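Local coordinates for aldo-keto reductase 2E (Bombyx mori, PDB 3WCZ), which reduces 3-dehydroecdysone as an NADP-dependent oxidoreductase, shows lower activity with phenylglyoxal and isatin, and may help regulate molting in the silkworm, at residues L21-G26 with I52-V57; T86-D91 with D115-H120; I155-F160 with V177-E182. One frame throughout, in Å; residues are numbered along the deposited sequence.

Contact 1. Residues L21-G26 with I52-V57; sequences LGTGRG and IDTAAV. With NAP (NADP nicotinamide-adenine-dinucleotide phosphate), chain B.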
# COMPACT_ATOMS: atom_id res chain seq x y z
N LEU A 21 7.34 2.34 2.09
CA LEU A 21 7.22 2.29 3.55
C LEU A 21 5.76 2.41 3.97
O LEU A 21 5.09 3.38 3.61
CB LEU A 21 8.01 3.40 4.21
CG LEU A 21 7.91 3.42 5.74
CD1 LEU A 21 8.69 2.25 6.37
CD2 LEU A 21 8.38 4.72 6.33
N GLY A 22 5.26 1.44 4.72
CA GLY A 22 3.94 1.56 5.30
C GLY A 22 3.91 2.43 6.54
O GLY A 22 4.80 2.35 7.39
N THR A 23 2.88 3.26 6.63
CA THR A 23 2.69 4.14 7.80
C THR A 23 1.34 3.95 8.45
O THR A 23 0.93 4.79 9.27
CB THR A 23 2.93 5.62 7.45
OG1 THR A 23 1.91 6.11 6.56
CG2 THR A 23 4.32 5.83 6.81
N GLY A 24 0.65 2.87 8.14
CA GLY A 24 -0.53 2.52 8.91
C GLY A 24 -0.11 2.08 10.30
O GLY A 24 1.02 1.60 10.52
N ARG A 25 -1.03 2.21 11.25
CA ARG A 25 -0.72 2.01 12.65
C ARG A 25 -1.37 0.77 13.24
O ARG A 25 -1.37 0.60 14.47
CB ARG A 25 -1.20 3.21 13.46
CG ARG A 25 -0.71 4.54 12.93
CD ARG A 25 0.77 4.61 13.05
NE ARG A 25 1.20 4.77 14.44
CZ ARG A 25 2.33 4.27 14.94
NH1 ARG A 25 3.17 3.53 14.18
NH2 ARG A 25 2.60 4.50 16.23
N GLY A 26 -1.91 -0.11 12.40
CA GLY A 26 -2.56 -1.32 12.89
C GLY A 26 -1.67 -2.19 13.78
O GLY A 26 -2.17 -2.86 14.69
N ILE A 52 6.61 6.41 0.04
CA ILE A 52 5.94 6.34 1.34
C ILE A 52 4.45 6.16 1.09
O ILE A 52 3.91 6.90 0.27
CB ILE A 52 6.13 7.61 2.19
CG1 ILE A 52 7.60 8.05 2.24
CG2 ILE A 52 5.55 7.40 3.57
CD1 ILE A 52 8.56 7.10 2.93
N ASP A 53 3.82 5.21 1.78
CA ASP A 53 2.37 4.96 1.71
C ASP A 53 1.73 5.44 3.01
O ASP A 53 2.13 5.00 4.09
CB ASP A 53 2.06 3.47 1.53
CG ASP A 53 0.58 3.21 1.43
OD1 ASP A 53 0.04 3.41 0.32
OD2 ASP A 53 -0.05 2.82 2.43
N THR A 54 0.76 6.35 2.90
CA THR A 54 0.00 6.83 4.04
C THR A 54 -1.46 6.97 3.65
O THR A 54 -1.88 6.49 2.61
CB THR A 54 0.64 8.14 4.59
OG1 THR A 54 0.08 8.48 5.87
CG2 THR A 54 0.47 9.31 3.68
N ALA A 55 -2.25 7.59 4.53
CA ALA A 55 -3.69 7.72 4.32
C ALA A 55 -4.25 8.74 5.27
O ALA A 55 -3.76 8.89 6.39
CB ALA A 55 -4.39 6.41 4.53
N ALA A 56 -5.28 9.46 4.82
CA ALA A 56 -5.97 10.39 5.72
C ALA A 56 -6.42 9.69 7.01
O ALA A 56 -6.25 10.21 8.12
CB ALA A 56 -7.16 11.02 4.99
N VAL A 57 -6.97 8.49 6.86
CA VAL A 57 -7.57 7.80 8.01
C VAL A 57 -6.52 7.37 9.05
O VAL A 57 -6.86 7.08 10.21
CB VAL A 57 -8.44 6.61 7.54
CG1 VAL A 57 -7.57 5.40 7.20
CG2 VAL A 57 -9.49 6.27 8.58
PA NAP B . 2.99 -5.25 7.78
O1A NAP B . 3.97 -4.44 7.04
O2A NAP B . 2.24 -6.34 7.18
O5B NAP B . 3.54 -5.77 9.15
C5B NAP B . 4.18 -4.91 10.05
C4B NAP B . 4.73 -5.60 11.28
O4B NAP B . 5.87 -6.41 10.91
C3B NAP B . 5.16 -4.72 12.39
O3B NAP B . 4.81 -5.37 13.59
C2B NAP B . 6.60 -4.64 12.21
O2B NAP B . 7.32 -4.33 13.39
C1B NAP B . 6.96 -6.01 11.70
N9A NAP B . 8.13 -6.10 10.84
C8A NAP B . 8.45 -5.22 9.86
N7A NAP B . 9.50 -5.64 9.17
C5A NAP B . 9.89 -6.83 9.71
C6A NAP B . 10.92 -7.73 9.42
N6A NAP B . 11.87 -7.53 8.41
N1A NAP B . 11.00 -8.83 10.18
C2A NAP B . 10.13 -9.06 11.16
N3A NAP B . 9.12 -8.22 11.47
C4A NAP B . 9.00 -7.11 10.73
O3 NAP B . 1.93 -4.19 8.39
PN NAP B . 0.58 -3.45 7.97
O1N NAP B . 0.65 -2.14 8.65
O2N NAP B . -0.55 -4.37 8.27
O5D NAP B . 0.62 -3.27 6.40
C5D NAP B . 1.61 -2.51 5.78
C4D NAP B . 1.15 -1.17 5.20
O4D NAP B . 0.21 -1.35 4.16
C3D NAP B . 0.42 -0.28 6.17
O3D NAP B . 1.28 0.28 7.14
C2D NAP B . -0.22 0.66 5.27
O2D NAP B . 0.71 1.57 4.75
C1D NAP B . -0.73 -0.27 4.19
N1N NAP B . -2.08 -0.84 4.33
C2N NAP B . -3.08 -0.40 3.54
C3N NAP B . -4.33 -0.94 3.66
C7N NAP B . -5.36 -0.43 2.72
O7N NAP B . -5.07 0.10 1.62
N7N NAP B . -6.64 -0.72 3.03
C4N NAP B . -4.63 -1.89 4.65
C5N NAP B . -3.58 -2.36 5.46
C6N NAP B . -2.33 -1.80 5.26
P2B NAP B . 8.34 -3.10 13.48
O1X NAP B . 8.80 -3.13 14.95
O2X NAP B . 9.47 -3.38 12.58
O3X NAP B . 7.57 -1.85 13.12
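The carbonyl of D53 takes its good hydrogen bond from a side chain, the hydroxyl of T23, and only a weak one from the T23 N-H. OG1 of T23 lies 2.7 Å from O of D53. The hydroxyl arrives tilted 17° from the carbonyl plane. A chi1 of 68° tucks OG1 over the main chain of T23 and turns it toward the second strand. T54 OG1 lies 3.1 Å from T23 OG1, a weak and unsettled bond, since the T54 hydroxyl can also turn to D60.

Before this point the pairing is ordinary parallel sheet. L21 pairs with I52 and G22 with D53. N of D53 donates to O of L21 at 2.9 Å. L21 and I52 run alongside each other on one face, with CB of L21 4.0 Å from CD1 of I52. The T23 side chain crosses that of I52 at about a right angle, methyl CG2 against methyl CG2.

D53 points to the other face, where the NADP lies. Its OD2 accepts the ribose hydroxyl O2D at 2.7 Å. G22 brings its bare CA to 3.3 Å from that O2D. N of G24 donates to O3D at 2.8 Å. D53 at its strand end and G24 in the loop after strand 21-22 thus hold both hydroxyls of the nicotinamide ribose.

OD2 of D53 also forms a salt bridge with K87, and OD1 is hydrogen-bonded to Q180. With OD2 shared by ribose and lysine and OD1 taken by the glutamine, the rotation of this carboxylate is probably fixed.

Contact 2. Residues T86-D91 with D115-H120; sequences TKLWND and DLYLIH. With NAP (NADP nicotinamide-adenine-dinucleotide phosphate), chain B.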
# COMPACT_ATOMS: atom_id res chain seq x y z
N THR A 86 -1.09 8.78 -0.85
CA THR A 86 -2.08 8.87 0.21
C THR A 86 -3.45 8.49 -0.35
O THR A 86 -3.58 8.14 -1.53
CB THR A 86 -2.05 10.19 0.97
OG1 THR A 86 -2.75 9.97 2.20
CG2 THR A 86 -2.63 11.35 0.17
N LYS A 87 -4.46 8.51 0.53
CA LYS A 87 -5.74 7.87 0.25
C LYS A 87 -6.91 8.71 0.74
O LYS A 87 -6.87 9.29 1.84
CB LYS A 87 -5.81 6.47 0.88
CG LYS A 87 -4.54 5.64 0.73
CD LYS A 87 -4.73 4.19 1.14
CE LYS A 87 -3.46 3.40 1.15
NZ LYS A 87 -2.60 3.69 2.32
N LEU A 88 -7.95 8.70 -0.08
CA LEU A 88 -9.23 9.37 0.17
C LEU A 88 -10.08 8.47 1.04
O LEU A 88 -10.34 7.32 0.68
CB LEU A 88 -9.93 9.51 -1.19
CG LEU A 88 -11.32 10.14 -1.16
CD1 LEU A 88 -11.26 11.67 -0.99
CD2 LEU A 88 -12.09 9.72 -2.42
N TRP A 89 -10.53 8.99 2.19
CA TRP A 89 -11.32 8.18 3.09
C TRP A 89 -12.79 8.05 2.66
O TRP A 89 -13.28 8.79 1.79
CB TRP A 89 -11.16 8.65 4.56
CG TRP A 89 -11.80 7.70 5.53
CD1 TRP A 89 -12.82 7.98 6.43
CD2 TRP A 89 -11.52 6.30 5.67
NE1 TRP A 89 -13.17 6.83 7.08
CE2 TRP A 89 -12.40 5.79 6.64
CE3 TRP A 89 -10.62 5.43 5.05
CZ2 TRP A 89 -12.39 4.45 7.02
CZ3 TRP A 89 -10.63 4.11 5.40
CH2 TRP A 89 -11.50 3.63 6.38
N ASN A 90 -13.48 7.08 3.27
CA ASN A 90 -14.79 6.63 2.85
C ASN A 90 -15.90 7.67 2.99
O ASN A 90 -16.95 7.53 2.37
CB ASN A 90 -15.21 5.41 3.66
CG ASN A 90 -14.27 4.23 3.50
OD1 ASN A 90 -13.40 4.19 2.62
ND2 ASN A 90 -14.44 3.26 4.40
N ASP A 91 -15.69 8.69 3.82
CA ASP A 91 -16.70 9.74 4.02
C ASP A 91 -16.53 10.92 3.08
O ASP A 91 -17.19 11.95 3.23
CB ASP A 91 -16.75 10.22 5.48
CG ASP A 91 -15.47 10.88 5.95
OD1 ASP A 91 -14.40 10.72 5.33
OD2 ASP A 91 -15.53 11.57 7.01
N ASP A 115 1.97 12.15 -5.41
CA ASP A 115 2.35 11.33 -6.56
C ASP A 115 1.27 10.34 -6.91
O ASP A 115 1.01 10.09 -8.08
CB ASP A 115 3.69 10.64 -6.27
CG ASP A 115 4.79 11.63 -6.15
OD1 ASP A 115 5.35 12.02 -7.22
OD2 ASP A 115 5.06 12.09 -5.02
N LEU A 116 0.60 9.79 -5.90
CA LEU A 116 -0.47 8.81 -6.13
C LEU A 116 -1.56 9.05 -5.10
O LEU A 116 -1.30 9.05 -3.91
CB LEU A 116 0.07 7.38 -5.99
CG LEU A 116 -0.94 6.26 -6.18
CD1 LEU A 116 -1.63 6.27 -7.50
CD2 LEU A 116 -0.21 4.95 -6.01
N TYR A 117 -2.77 9.28 -5.58
CA TYR A 117 -3.96 9.35 -4.73
C TYR A 117 -4.84 8.16 -5.01
O TYR A 117 -5.13 7.83 -6.17
CB TYR A 117 -4.72 10.63 -5.01
CG TYR A 117 -5.64 11.10 -3.91
CD1 TYR A 117 -5.28 11.00 -2.58
CD2 TYR A 117 -6.84 11.72 -4.19
CE1 TYR A 117 -6.10 11.48 -1.57
CE2 TYR A 117 -7.67 12.20 -3.19
CZ TYR A 117 -7.28 12.08 -1.88
OH TYR A 117 -8.12 12.60 -0.91
N LEU A 118 -5.25 7.47 -3.95
CA LEU A 118 -6.07 6.27 -4.04
C LEU A 118 -7.42 6.44 -3.37
O LEU A 118 -7.49 7.00 -2.27
CB LEU A 118 -5.38 5.10 -3.33
CG LEU A 118 -3.99 4.74 -3.85
CD1 LEU A 118 -3.41 3.60 -3.02
CD2 LEU A 118 -4.00 4.34 -5.29
N ILE A 119 -8.45 5.88 -3.98
CA ILE A 119 -9.70 5.70 -3.27
C ILE A 119 -9.46 4.55 -2.27
O ILE A 119 -9.14 3.43 -2.69
CB ILE A 119 -10.86 5.32 -4.22
CG1 ILE A 119 -11.05 6.38 -5.31
CG2 ILE A 119 -12.14 5.13 -3.40
CD1 ILE A 119 -12.26 6.08 -6.20
N HIS A 120 -9.61 4.80 -0.98
CA HIS A 120 -9.16 3.83 0.04
C HIS A 120 -10.00 2.55 0.03
O HIS A 120 -9.47 1.45 0.17
CB HIS A 120 -9.19 4.52 1.42
CG HIS A 120 -8.29 3.88 2.44
ND1 HIS A 120 -7.65 4.61 3.42
CD2 HIS A 120 -7.96 2.58 2.66
CE1 HIS A 120 -6.95 3.79 4.19
NE2 HIS A 120 -7.11 2.55 3.74
PA NAP B . 2.99 -5.25 7.78
O1A NAP B . 3.97 -4.44 7.04
O2A NAP B . 2.24 -6.34 7.18
O5B NAP B . 3.54 -5.77 9.15
C5B NAP B . 4.18 -4.91 10.05
C4B NAP B . 4.73 -5.60 11.28
O4B NAP B . 5.87 -6.41 10.91
C3B NAP B . 5.16 -4.72 12.39
O3B NAP B . 4.81 -5.37 13.59
C2B NAP B . 6.60 -4.64 12.21
O2B NAP B . 7.32 -4.33 13.39
C1B NAP B . 6.96 -6.01 11.70
N9A NAP B . 8.13 -6.10 10.84
C8A NAP B . 8.45 -5.22 9.86
N7A NAP B . 9.50 -5.64 9.17
C5A NAP B . 9.89 -6.83 9.71
C6A NAP B . 10.92 -7.73 9.42
N6A NAP B . 11.87 -7.53 8.41
N1A NAP B . 11.00 -8.83 10.18
C2A NAP B . 10.13 -9.06 11.16
N3A NAP B . 9.12 -8.22 11.47
C4A NAP B . 9.00 -7.11 10.73
O3 NAP B . 1.93 -4.19 8.39
PN NAP B . 0.58 -3.45 7.97
O1N NAP B . 0.65 -2.14 8.65
O2N NAP B . -0.55 -4.37 8.27
O5D NAP B . 0.62 -3.27 6.40
C5D NAP B . 1.61 -2.51 5.78
C4D NAP B . 1.15 -1.17 5.20
O4D NAP B . 0.21 -1.35 4.16
C3D NAP B . 0.42 -0.28 6.17
O3D NAP B . 1.28 0.28 7.14
C2D NAP B . -0.22 0.66 5.27
O2D NAP B . 0.71 1.57 4.75
C1D NAP B . -0.73 -0.27 4.19
N1N NAP B . -2.08 -0.84 4.33
C2N NAP B . -3.08 -0.40 3.54
C3N NAP B . -4.33 -0.94 3.66
C7N NAP B . -5.36 -0.43 2.72
O7N NAP B . -5.07 0.10 1.62
N7N NAP B . -6.64 -0.72 3.03
C4N NAP B . -4.63 -1.89 4.65
C5N NAP B . -3.58 -2.36 5.46
C6N NAP B . -2.33 -1.80 5.26
P2B NAP B . 8.34 -3.10 13.48
O1X NAP B . 8.80 -3.13 14.95
O2X NAP B . 9.47 -3.38 12.58
O3X NAP B . 7.57 -1.85 13.12
O HOH W 1 -7.83 7.41 4.13
O HOH W 2 -7.19 12.15 1.64
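H120 carries CG anti to the backbone N (chi1 -157°), which swings its ring between K87 and W89. With chi1 -171° and its CB pointing away, the indole of W89 nevertheless reaches back to the histidine.

The H120 ring is covered on both faces. CD of K87 lies over the centre of one face, 3.6 Å from the ring centroid, a CH-pi contact. On the opposite face stands the edge of W89, in a T-shaped pair with the planes at 83° and the centroids 5.0 Å apart. The ring edge is occupied too. ND1 of H120 is hydrogen-bonded to a water at 2.9 Å, and this water also donates to O of K87. NE2 of H120 is 3.4 Å from the amide nitrogen N7N of the nicotinamide.

The backbones pair in parallel, from T86 with Y117 to L88 with I119. The pairing carries on to H120, whose N donates to O of L88 at 3.1 Å. On the face away from the cofactor, OH of Y117 touches CD1 of L88 at 3.3 Å, and a second water links that hydroxyl to O of K87.

NZ of K87 makes a salt bridge to D53 and hydrogen bonds to the T54 carbonyl and the hydroxyl of Y58, probably the proton donor. Together D53, Y58, K87 and H120 match the Asp-Tyr-Lys-His tetrad of the aldo-keto reductase TIM barrel.

Contact 3. Residues I155-F160 with V177-E182; sequences IGVSNF and VINQIE. With NAP (NADP nicotinamide-adenine-dinucleotide phosphate), chain B; EDO (1,2-ethanediol), chain F.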
# COMPACT_ATOMS: atom_id res chain seq x y z
N ILE A 155 -3.56 8.48 -10.28
CA ILE A 155 -4.72 8.10 -9.51
C ILE A 155 -4.96 6.60 -9.58
O ILE A 155 -4.73 5.97 -10.61
CB ILE A 155 -6.00 8.90 -9.93
CG1 ILE A 155 -6.28 8.79 -11.43
CG2 ILE A 155 -5.87 10.35 -9.47
CD1 ILE A 155 -7.62 9.43 -11.79
N GLY A 156 -5.40 6.02 -8.47
CA GLY A 156 -5.73 4.61 -8.42
C GLY A 156 -6.72 4.31 -7.32
O GLY A 156 -7.38 5.21 -6.76
N VAL A 157 -6.86 3.02 -7.04
CA VAL A 157 -7.84 2.57 -6.07
C VAL A 157 -7.23 1.57 -5.10
O VAL A 157 -6.08 1.11 -5.29
CB VAL A 157 -9.08 1.95 -6.79
CG1 VAL A 157 -9.76 3.00 -7.66
CG2 VAL A 157 -8.71 0.68 -7.59
N SER A 158 -8.00 1.23 -4.08
CA SER A 158 -7.56 0.25 -3.10
C SER A 158 -8.78 -0.56 -2.68
O SER A 158 -9.90 -0.02 -2.61
CB SER A 158 -6.94 0.99 -1.92
OG SER A 158 -6.39 0.13 -0.94
N ASN A 159 -8.58 -1.83 -2.39
CA ASN A 159 -9.65 -2.70 -1.92
C ASN A 159 -10.78 -2.82 -2.93
O ASN A 159 -11.94 -3.04 -2.56
CB ASN A 159 -10.18 -2.25 -0.56
CG ASN A 159 -9.12 -2.26 0.49
OD1 ASN A 159 -8.66 -1.21 1.00
ND2 ASN A 159 -8.73 -3.44 0.87
N PHE A 160 -10.45 -2.77 -4.22
CA PHE A 160 -11.44 -3.05 -5.26
C PHE A 160 -11.34 -4.50 -5.71
O PHE A 160 -10.24 -5.01 -5.99
CB PHE A 160 -11.27 -2.15 -6.50
CG PHE A 160 -11.90 -0.78 -6.37
CD1 PHE A 160 -11.68 0.01 -5.25
CD2 PHE A 160 -12.68 -0.26 -7.40
CE1 PHE A 160 -12.25 1.27 -5.16
CE2 PHE A 160 -13.27 1.00 -7.29
CZ PHE A 160 -13.04 1.76 -6.19
N VAL A 177 -4.00 3.50 -12.11
CA VAL A 177 -2.63 3.00 -12.30
C VAL A 177 -2.34 1.80 -11.41
O VAL A 177 -1.52 0.96 -11.76
CB VAL A 177 -1.54 4.06 -12.01
CG1 VAL A 177 -1.59 5.19 -13.03
CG2 VAL A 177 -1.64 4.62 -10.58
N ILE A 178 -3.06 1.72 -10.28
CA ILE A 178 -2.80 0.79 -9.20
C ILE A 178 -4.09 0.38 -8.53
O ILE A 178 -5.00 1.18 -8.41
CB ILE A 178 -1.85 1.44 -8.16
CG1 ILE A 178 -0.41 1.25 -8.65
CG2 ILE A 178 -2.04 0.86 -6.72
CD1 ILE A 178 0.60 2.13 -8.03
N ASN A 179 -4.13 -0.88 -8.08
CA ASN A 179 -5.08 -1.38 -7.10
C ASN A 179 -4.26 -1.85 -5.92
O ASN A 179 -3.44 -2.78 -6.07
CB ASN A 179 -5.98 -2.48 -7.69
CG ASN A 179 -7.11 -2.92 -6.75
OD1 ASN A 179 -7.49 -2.19 -5.84
ND2 ASN A 179 -7.71 -4.07 -7.05
N GLN A 180 -4.45 -1.22 -4.76
CA GLN A 180 -3.73 -1.60 -3.56
C GLN A 180 -4.59 -2.55 -2.74
O GLN A 180 -5.68 -2.19 -2.28
CB GLN A 180 -3.33 -0.35 -2.75
CG GLN A 180 -2.66 -0.69 -1.43
CD GLN A 180 -2.13 0.45 -0.58
OE1 GLN A 180 -2.34 0.44 0.65
NE2 GLN A 180 -1.47 1.42 -1.17
N ILE A 181 -4.11 -3.78 -2.60
CA ILE A 181 -4.90 -4.85 -1.98
C ILE A 181 -3.99 -5.69 -1.07
O ILE A 181 -2.75 -5.60 -1.13
CB ILE A 181 -5.57 -5.75 -3.06
CG1 ILE A 181 -4.54 -6.31 -4.01
CG2 ILE A 181 -6.63 -4.94 -3.79
CD1 ILE A 181 -5.08 -7.38 -4.98
N GLU A 182 -4.61 -6.50 -0.22
CA GLU A 182 -3.86 -7.35 0.70
C GLU A 182 -3.25 -8.54 -0.01
O GLU A 182 -3.99 -9.33 -0.59
CB GLU A 182 -4.78 -7.84 1.81
CG GLU A 182 -4.01 -8.61 2.84
CD GLU A 182 -4.82 -9.13 3.99
OE1 GLU A 182 -5.83 -8.53 4.38
OE2 GLU A 182 -4.39 -10.14 4.58
PA NAP B . 2.99 -5.25 7.78
O1A NAP B . 3.97 -4.44 7.04
O2A NAP B . 2.24 -6.34 7.18
O5B NAP B . 3.54 -5.77 9.15
C5B NAP B . 4.18 -4.91 10.05
C4B NAP B . 4.73 -5.60 11.28
O4B NAP B . 5.87 -6.41 10.91
C3B NAP B . 5.16 -4.72 12.39
O3B NAP B . 4.81 -5.37 13.59
C2B NAP B . 6.60 -4.64 12.21
O2B NAP B . 7.32 -4.33 13.39
C1B NAP B . 6.96 -6.01 11.70
N9A NAP B . 8.13 -6.10 10.84
C8A NAP B . 8.45 -5.22 9.86
N7A NAP B . 9.50 -5.64 9.17
C5A NAP B . 9.89 -6.83 9.71
C6A NAP B . 10.92 -7.73 9.42
N6A NAP B . 11.87 -7.53 8.41
N1A NAP B . 11.00 -8.83 10.18
C2A NAP B . 10.13 -9.06 11.16
N3A NAP B . 9.12 -8.22 11.47
C4A NAP B . 9.00 -7.11 10.73
O3 NAP B . 1.93 -4.19 8.39
PN NAP B . 0.58 -3.45 7.97
O1N NAP B . 0.65 -2.14 8.65
O2N NAP B . -0.55 -4.37 8.27
O5D NAP B . 0.62 -3.27 6.40
C5D NAP B . 1.61 -2.51 5.78
C4D NAP B . 1.15 -1.17 5.20
O4D NAP B . 0.21 -1.35 4.16
C3D NAP B . 0.42 -0.28 6.17
O3D NAP B . 1.28 0.28 7.14
C2D NAP B . -0.22 0.66 5.27
O2D NAP B . 0.71 1.57 4.75
C1D NAP B . -0.73 -0.27 4.19
N1N NAP B . -2.08 -0.84 4.33
C2N NAP B . -3.08 -0.40 3.54
C3N NAP B . -4.33 -0.94 3.66
C7N NAP B . -5.36 -0.43 2.72
O7N NAP B . -5.07 0.10 1.62
N7N NAP B . -6.64 -0.72 3.03
C4N NAP B . -4.63 -1.89 4.65
C5N NAP B . -3.58 -2.36 5.46
C6N NAP B . -2.33 -1.80 5.26
P2B NAP B . 8.34 -3.10 13.48
O1X NAP B . 8.80 -3.13 14.95
O2X NAP B . 9.47 -3.38 12.58
O3X NAP B . 7.57 -1.85 13.12
C1 EDO F . -9.97 -7.33 -2.98
O1 EDO F . -9.60 -8.43 -2.14
C2 EDO F . -10.84 -6.38 -2.21
O2 EDO F . -10.22 -6.00 -0.97
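V157 is bonded to the second strand through both its N-H and its carbonyl. N of V157 donates to O of I178 at 3.0 Å, and N of Q180 donates to O of V157 at 2.9 Å. N of V177 and N of N159 extend this backbone series at its two ends, to I155 and Q180. The strands run parallel, at 22° to each other.

Hydrogen bonds from the side-chain amide of N179 add a second grip. N179 has CG anti to the backbone N (chi1 -173°), which brings its amide up to the main chain of F160. ND2 of N179 donates to O of F160 at 2.9 Å, nearly in the amide plane. The N179 amide also meets the N-H of F160 through OD1, but only weakly. CG2 of V157 packs on OD1 of N179 at 3.6 Å.

Cofactor contacts lie on the S158 and Q180 side. OG of S158 lies 2.8 Å from O of Q180. The same OG of S158 is 2.9 Å from the nicotinamide oxygen O7N, so one proton faces two acceptors. N7N donates to OD1 of N159 at 2.9 Å. N159 and probably S158 hold the two ends of the carboxamide, which would limit its rotation. OE1 of Q180 lies 2.9 Å from O7N. NE2 of Q180 is hydrogen-bonded to D53, and ND2 of N159 to Y206.

The face with V157 and N179 is covered by helix 162-170, which links the two strands, and V157 also touches helix 136-148. Strand 114-119 pairs with the other edge of 152-158, and strand 202-206 with the other edge of 178-182.

Overall arrangement
All three contacts belong to one parallel sheet, the eight-stranded wall of the TIM barrel. Each joins the strands of a beta-alpha-beta unit, and they follow one another along the chain: 21-22 and 51-53, then 83-88 and 114-119, then 152-158 and 178-182. Centres of contacts 1 and 2 are about 11 Å apart, those of 2 and 3 about 9 Å, and those of 1 and 3 about 14 Å. Strands 51-53 and 83-88 are neighbours, as are 114-119 and 152-158. Every contact also touches the NADP, so consecutive units build one cofactor site at the C-terminal ends of the strands, where TIM barrels carry their sites.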